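Local coordinates for protein putative dehydrogenase (Pseudomonas fluorescens, PDB 6UUG) that acts as the methanesulfinate monooxygenase MsuC, a two-component flavin-dependent enzyme of bacterial sulfur assimilation, at residues 64-78 / 125-138. Residues are numbered along the deposited sequence; the frame is centred on the assembly and turned at random. Where two conformers were deposited one is given.
Sequences LRDSGLLALSIPTRY and WQPWFEQTARQNWF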
loop_
_atom_site.group_PDB
_atom_site.type_symbol
_atom_site.label_atom_id
_atom_site.label_comp_id
_atom_site.label_asym_id
_atom_site.label_seq_id
_atom_site.Cartn_x
_atom_site.Cartn_y
_atom_site.Cartn_z
ATOM N N LEU A 64 34.934 -20.911 4.298
ATOM C CA LEU A 64 34.798 -20.692 2.859
ATOM C C LEU A 64 36.081 -21.057 2.119
ATOM O O LEU A 64 36.032 -21.694 1.060
ATOM C CB LEU A 64 34.412 -19.233 2.582
ATOM C CG LEU A 64 32.987 -18.840 2.983
ATOM C CD1 LEU A 64 32.783 -17.338 2.769
ATOM C CD2 LEU A 64 31.980 -19.620 2.177
ATOM N N ARG A 65 37.238 -20.664 2.659
ATOM C CA ARG A 65 38.513 -21.040 2.045
ATOM C C ARG A 65 38.624 -22.550 1.867
ATOM O O ARG A 65 38.956 -23.039 0.781
ATOM C CB ARG A 65 39.677 -20.519 2.888
ATOM C CG ARG A 65 39.919 -19.035 2.766
ATOM C CD ARG A 65 41.066 -18.585 3.647
ATOM N NE ARG A 65 41.388 -17.194 3.357
ATOM C CZ ARG A 65 40.912 -16.151 4.030
ATOM N NH1 ARG A 65 40.115 -16.326 5.078
ATOM N NH2 ARG A 65 41.252 -14.923 3.661
ATOM N N ASP A 66 38.308 -23.308 2.920
ATOM C CA ASP A 66 38.441 -24.760 2.874
ATOM C C ASP A 66 37.384 -25.428 2.002
ATOM O O ASP A 66 37.603 -26.551 1.542
ATOM C CB ASP A 66 38.389 -25.316 4.296
ATOM C CG ASP A 66 39.557 -24.839 5.147
ATOM O OD1 ASP A 66 40.575 -24.398 4.565
ATOM O OD2 ASP A 66 39.456 -24.903 6.390
ATOM N N SER A 67 36.253 -24.760 1.747
ATOM C CA SER A 67 35.145 -25.375 1.015
ATOM C C SER A 67 35.424 -25.549 -0.471
ATOM O O SER A 67 34.752 -26.359 -1.124
ATOM C CB SER A 67 33.882 -24.525 1.166
ATOM O OG SER A 67 34.031 -23.300 0.454
ATOM N N GLY A 68 36.363 -24.792 -1.025
ATOM C CA GLY A 68 36.549 -24.718 -2.454
ATOM C C GLY A 68 35.708 -23.672 -3.158
ATOM O O GLY A 68 35.983 -23.361 -4.323
ATOM N N LEU A 69 34.700 -23.111 -2.488
ATOM C CA LEU A 69 33.748 -22.255 -3.190
ATOM C C LEU A 69 34.329 -20.896 -3.576
ATOM O O LEU A 69 33.684 -20.168 -4.339
ATOM C CB LEU A 69 32.479 -22.069 -2.348
ATOM C CG LEU A 69 31.666 -23.337 -2.039
ATOM C CD1 LEU A 69 30.549 -23.063 -1.014
ATOM C CD2 LEU A 69 31.077 -23.961 -3.297
ATOM N N LEU A 70 35.514 -20.521 -3.086
ATOM C CA LEU A 70 36.113 -19.290 -3.602
ATOM C C LEU A 70 36.535 -19.419 -5.060
ATOM O O LEU A 70 36.797 -18.402 -5.711
ATOM C CB LEU A 70 37.302 -18.859 -2.749
ATOM C CG LEU A 70 36.998 -18.441 -1.310
ATOM C CD1 LEU A 70 38.267 -17.940 -0.627
ATOM C CD2 LEU A 70 35.893 -17.367 -1.241
ATOM N N ALA A 71 36.579 -20.636 -5.596
ATOM C CA ALA A 71 36.876 -20.864 -7.003
ATOM C C ALA A 71 35.620 -21.199 -7.804
ATOM O O ALA A 71 35.721 -21.687 -8.932
ATOM C CB ALA A 71 37.917 -21.984 -7.150
ATOM N N LEU A 72 34.439 -20.931 -7.239
ATOM C CA LEU A 72 33.194 -21.359 -7.875
ATOM C C LEU A 72 33.036 -20.759 -9.268
ATOM O O LEU A 72 32.621 -21.450 -10.211
ATOM C CB LEU A 72 32.007 -20.976 -6.984
ATOM C CG LEU A 72 30.608 -21.389 -7.446
ATOM C CD1 LEU A 72 30.563 -22.900 -7.642
ATOM C CD2 LEU A 72 29.555 -20.964 -6.402
ATOM N N SER A 73 33.335 -19.467 -9.417
ATOM C CA SER A 73 33.134 -18.764 -10.680
ATOM C C SER A 73 34.295 -18.923 -11.657
ATOM O O SER A 73 34.159 -18.520 -12.817
ATOM C CB SER A 73 32.911 -17.270 -10.430
ATOM O OG SER A 73 34.068 -16.689 -9.876
ATOM N N ILE A 74 35.408 -19.505 -11.227
ATOM C CA ILE A 74 36.592 -19.617 -12.087
ATOM C C ILE A 74 36.444 -20.855 -12.970
ATOM O O ILE A 74 36.086 -21.924 -12.458
ATOM C CB ILE A 74 37.858 -19.684 -11.231
ATOM C CG1 ILE A 74 38.045 -18.353 -10.484
ATOM C CG2 ILE A 74 39.086 -20.002 -12.080
ATOM C CD1 ILE A 74 39.024 -18.432 -9.314
ATOM N N PRO A 75 36.667 -20.749 -14.283
ATOM C CA PRO A 75 36.482 -21.917 -15.161
ATOM C C PRO A 75 37.411 -23.061 -14.776
ATOM O O PRO A 75 38.445 -22.867 -14.135
ATOM C CB PRO A 75 36.808 -21.372 -16.558
ATOM C CG PRO A 75 36.478 -19.880 -16.455
ATOM C CD PRO A 75 36.948 -19.522 -15.050
ATOM N N THR A 76 37.009 -24.280 -15.150
ATOM C CA THR A 76 37.787 -25.450 -14.751
ATOM C C THR A 76 39.161 -25.454 -15.406
ATOM O O THR A 76 40.110 -26.015 -14.846
ATOM C CB THR A 76 37.037 -26.749 -15.083
ATOM O OG1 THR A 76 36.762 -26.814 -16.484
ATOM C CG2 THR A 76 35.722 -26.830 -14.301
ATOM N N ARG A 77 39.300 -24.820 -16.572
ATOM C CA ARG A 77 40.606 -24.795 -17.225
ATOM C C ARG A 77 41.647 -23.990 -16.458
ATOM O O ARG A 77 42.833 -24.074 -16.791
ATOM C CB ARG A 77 40.487 -24.246 -18.638
ATOM C CG ARG A 77 40.016 -22.832 -18.719
ATOM C CD ARG A 77 40.039 -22.381 -20.161
ATOM N NE ARG A 77 41.409 -22.294 -20.649
ATOM C CZ ARG A 77 41.755 -21.753 -21.811
ATOM N NH1 ARG A 77 40.824 -21.253 -22.612
ATOM N NH2 ARG A 77 43.031 -21.714 -22.172
ATOM N N TYR A 78 41.245 -23.212 -15.455
ATOM C CA TYR A 78 42.199 -22.520 -14.597
ATOM C C TYR A 78 42.226 -23.094 -13.193
ATOM O O TYR A 78 42.851 -22.509 -12.302
ATOM C CB TYR A 78 41.888 -21.019 -14.563
ATOM C CG TYR A 78 41.748 -20.414 -15.938
ATOM C CD1 TYR A 78 42.855 -20.256 -16.767
ATOM C CD2 TYR A 78 40.501 -20.036 -16.431
ATOM C CE1 TYR A 78 42.720 -19.710 -18.029
ATOM C CE2 TYR A 78 40.362 -19.492 -17.684
ATOM C CZ TYR A 78 41.472 -19.339 -18.485
ATOM O OH TYR A 78 41.332 -18.792 -19.733
ATOM N N TRP A 125 44.475 -11.649 -16.066
ATOM C CA TRP A 125 43.472 -12.323 -15.248
ATOM C C TRP A 125 43.635 -13.841 -15.236
ATOM O O TRP A 125 43.267 -14.481 -14.246
ATOM C CB TRP A 125 42.056 -11.919 -15.684
ATOM C CG TRP A 125 41.643 -12.234 -17.106
ATOM C CD1 TRP A 125 41.602 -11.365 -18.153
ATOM C CD2 TRP A 125 41.150 -13.485 -17.606
ATOM N NE1 TRP A 125 41.127 -11.998 -19.278
ATOM C CE2 TRP A 125 40.852 -13.301 -18.970
ATOM C CE3 TRP A 125 40.935 -14.744 -17.032
ATOM C CZ2 TRP A 125 40.356 -14.329 -19.776
ATOM C CZ3 TRP A 125 40.439 -15.761 -17.829
ATOM C CH2 TRP A 125 40.153 -15.548 -19.186
ATOM N N GLN A 126 44.220 -14.439 -16.283
ATOM C CA GLN A 126 44.408 -15.890 -16.248
ATOM C C GLN A 126 45.336 -16.317 -15.117
ATOM O O GLN A 126 44.957 -17.221 -14.351
ATOM C CB GLN A 126 44.881 -16.401 -17.619
ATOM C CG GLN A 126 43.822 -16.308 -18.716
ATOM C CD GLN A 126 44.266 -16.922 -20.034
ATOM O OE1 GLN A 126 43.455 -17.466 -20.785
ATOM N NE2 GLN A 126 45.559 -16.832 -20.323
ATOM N N PRO A 127 46.517 -15.712 -14.917
ATOM C CA PRO A 127 47.301 -16.050 -13.715
ATOM C C PRO A 127 46.570 -15.751 -12.417
ATOM O O PRO A 127 46.679 -16.520 -11.454
ATOM C CB PRO A 127 48.563 -15.184 -13.860
ATOM C CG PRO A 127 48.655 -14.871 -15.299
ATOM C CD PRO A 127 47.243 -14.767 -15.789
ATOM N N TRP A 128 45.832 -14.644 -12.355
ATOM C CA TRP A 128 45.086 -14.343 -11.135
ATOM C C TRP A 128 44.055 -15.425 -10.837
ATOM O O TRP A 128 43.878 -15.809 -9.673
ATOM C CB TRP A 128 44.423 -12.970 -11.248
ATOM C CG TRP A 128 45.377 -11.838 -10.981
ATOM C CD1 TRP A 128 46.450 -11.853 -10.130
ATOM C CD2 TRP A 128 45.343 -10.531 -11.564
ATOM N NE1 TRP A 128 47.082 -10.629 -10.148
ATOM C CE2 TRP A 128 46.425 -9.805 -11.026
ATOM C CE3 TRP A 128 44.503 -9.905 -12.494
ATOM C CZ2 TRP A 128 46.691 -8.489 -11.391
ATOM C CZ3 TRP A 128 44.765 -8.602 -12.852
ATOM C CH2 TRP A 128 45.850 -7.902 -12.300
ATOM N N PHE A 129 43.366 -15.920 -11.871
ATOM C CA PHE A 129 42.406 -17.013 -11.690
ATOM C C PHE A 129 43.103 -18.287 -11.223
ATOM O O PHE A 129 42.639 -18.966 -10.302
ATOM C CB PHE A 129 41.653 -17.286 -12.993
ATOM C CG PHE A 129 40.455 -16.397 -13.225
ATOM C CD1 PHE A 129 40.309 -15.208 -12.535
ATOM C CD2 PHE A 129 39.471 -16.770 -14.132
ATOM C CE1 PHE A 129 39.189 -14.390 -12.753
ATOM C CE2 PHE A 129 38.355 -15.972 -14.360
ATOM C CZ PHE A 129 38.212 -14.776 -13.660
ATOM N N GLU A 130 44.212 -18.641 -11.873
ATOM C CA GLU A 130 44.936 -19.849 -11.488
ATOM C C GLU A 130 45.416 -19.776 -10.042
ATOM O O GLU A 130 45.258 -20.736 -9.280
ATOM C CB GLU A 130 46.108 -20.075 -12.446
ATOM C CG GLU A 130 45.677 -20.291 -13.879
ATOM C CD GLU A 130 46.854 -20.346 -14.845
ATOM O OE1 GLU A 130 47.922 -19.786 -14.514
ATOM O OE2 GLU A 130 46.710 -20.952 -15.931
ATOM N N GLN A 131 45.997 -18.644 -9.637
ATOM C CA GLN A 131 46.495 -18.551 -8.264
ATOM C C GLN A 131 45.358 -18.536 -7.251
ATOM O O GLN A 131 45.487 -19.095 -6.154
ATOM C CB GLN A 131 47.368 -17.313 -8.098
ATOM C CG GLN A 131 48.613 -17.316 -8.967
ATOM C CD GLN A 131 49.385 -16.020 -8.851
ATOM O OE1 GLN A 131 50.380 -15.937 -8.130
ATOM N NE2 GLN A 131 48.917 -14.988 -9.551
ATOM N N THR A 132 44.238 -17.893 -7.593
ATOM C CA THR A 132 43.099 -17.864 -6.681
ATOM C C THR A 132 42.548 -19.262 -6.442
ATOM O O THR A 132 42.213 -19.622 -5.307
ATOM C CB THR A 132 42.010 -16.940 -7.248
ATOM O OG1 THR A 132 42.514 -15.600 -7.312
ATOM C CG2 THR A 132 40.763 -16.972 -6.384
ATOM N N ALA A 133 42.445 -20.064 -7.505
ATOM C CA ALA A 133 41.917 -21.418 -7.371
ATOM C C ALA A 133 42.890 -22.322 -6.626
ATOM O O ALA A 133 42.476 -23.160 -5.814
ATOM C CB ALA A 133 41.614 -21.990 -8.756
ATOM N N ARG A 134 44.189 -22.158 -6.874
ATOM C CA ARG A 134 45.175 -23.027 -6.242
ATOM C C ARG A 134 45.344 -22.696 -4.761
ATOM O O ARG A 134 45.489 -23.600 -3.930
ATOM C CB ARG A 134 46.509 -22.916 -6.984
ATOM C CG ARG A 134 47.686 -23.615 -6.319
ATOM C CD ARG A 134 48.926 -23.507 -7.205
ATOM N NE ARG A 134 49.077 -22.159 -7.749
ATOM C CZ ARG A 134 49.929 -21.254 -7.283
ATOM N NH1 ARG A 134 50.730 -21.550 -6.267
ATOM N NH2 ARG A 134 49.987 -20.055 -7.840
ATOM N N GLN A 135 45.309 -21.412 -4.407
ATOM C CA GLN A 135 45.610 -20.980 -3.045
ATOM C C GLN A 135 44.404 -20.448 -2.269
ATOM O O GLN A 135 44.580 -19.961 -1.151
ATOM C CB GLN A 135 46.710 -19.918 -3.077
ATOM C CG GLN A 135 47.895 -20.304 -3.933
ATOM C CD GLN A 135 48.919 -19.200 -4.037
ATOM O OE1 GLN A 135 49.509 -18.984 -5.098
ATOM N NE2 GLN A 135 49.140 -18.491 -2.934
ATOM N N ASN A 136 43.194 -20.537 -2.824
ATOM C CA ASN A 136 41.971 -20.035 -2.181
ATOM C C ASN A 136 42.140 -18.604 -1.663
ATOM O O ASN A 136 41.809 -18.293 -0.519
ATOM C CB ASN A 136 41.505 -20.960 -1.055
ATOM C CG ASN A 136 40.988 -22.283 -1.569
ATOM O OD1 ASN A 136 39.934 -22.351 -2.203
ATOM N ND2 ASN A 136 41.722 -23.347 -1.291
ATOM N N TRP A 137 42.659 -17.730 -2.527
ATOM C CA TRP A 137 42.722 -16.304 -2.224
ATOM C C TRP A 137 41.317 -15.724 -2.083
ATOM O O TRP A 137 40.449 -15.974 -2.923
ATOM C CB TRP A 137 43.443 -15.554 -3.338
ATOM C CG TRP A 137 44.926 -15.738 -3.419
ATOM C CD1 TRP A 137 45.737 -16.419 -2.550
ATOM C CD2 TRP A 137 45.774 -15.219 -4.441
ATOM N NE1 TRP A 137 47.048 -16.348 -2.980
ATOM C CE2 TRP A 137 47.093 -15.618 -4.139
ATOM C CE3 TRP A 137 45.545 -14.451 -5.590
ATOM C CZ2 TRP A 137 48.174 -15.273 -4.946
ATOM C CZ3 TRP A 137 46.626 -14.111 -6.391
ATOM C CH2 TRP A 137 47.921 -14.521 -6.061
ATOM N N PHE A 138 41.112 -14.922 -1.038
ATOM C CA PHE A 138 39.865 -14.195 -0.803
ATOM C C PHE A 138 40.065 -12.770 -1.318
ATOM O O PHE A 138 40.981 -12.073 -0.872
ATOM C CB PHE A 138 39.522 -14.207 0.693
ATOM C CG PHE A 138 38.035 -14.339 1.015
ATOM C CD1 PHE A 138 37.093 -13.519 0.413
ATOM C CD2 PHE A 138 37.601 -15.276 1.937
ATOM C CE1 PHE A 138 35.732 -13.635 0.727
ATOM C CE2 PHE A 138 36.249 -15.414 2.259
ATOM C CZ PHE A 138 35.309 -14.587 1.652
HETATM O O HOH W 1 43.603 -17.808 1.506
HETATM O O HOH W 2 39.991 -25.849 -0.777
HETATM O O HOH W 3 37.569 -21.790 -1.502
HETATM O O HOH W 4 45.022 -23.497 -10.345
#
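Tyr-78 meets Gln-126 and Trp-125 in the helical N-terminal domain of this acyl-CoA dehydrogenase-like fold, where the chain leaving helix 58-67 runs antiparallel to helix 122-135. Tyr-78 OH donates to Gln-126 OE1 at 2.7 Å, and Trp-125 turns an edge toward the phenol face in an offset edge-to-face pair, planes at 78°. A leucine in place of Tyr-78 would probably leave Gln-126 OE1 without its donor and open a gap beside the indole edge. Next along, Phe-129 is sandwiched: Ile-74 CG1 sits over one ring face, 4.2 Å from the centroid, and Trp-125 CE3 over the other. In the middle, Ala-71 and Ala-133 meet methyl to methyl (CB to CB 4.0 Å), two small side chains that suit a close approach. At the far end Leu-70, its CG anti to the carbonyl carbon (chi1 -66°), places CD2 almost on the normal of the Phe-138 ring, 4.0 Å from the centroid, while Leu-64 CD1 touches that ring's edge. Arg-65 makes salt bridges through NH1 to Asp-62 and Asp-173 and a hydrogen bond through NH2 to Gln-175; the Phe-138 edge, at CD2, comes under its guanidinium face, planes 59° apart. Water 1 then links Arg-65 NE, 3.0 Å away, to Asn-136 O.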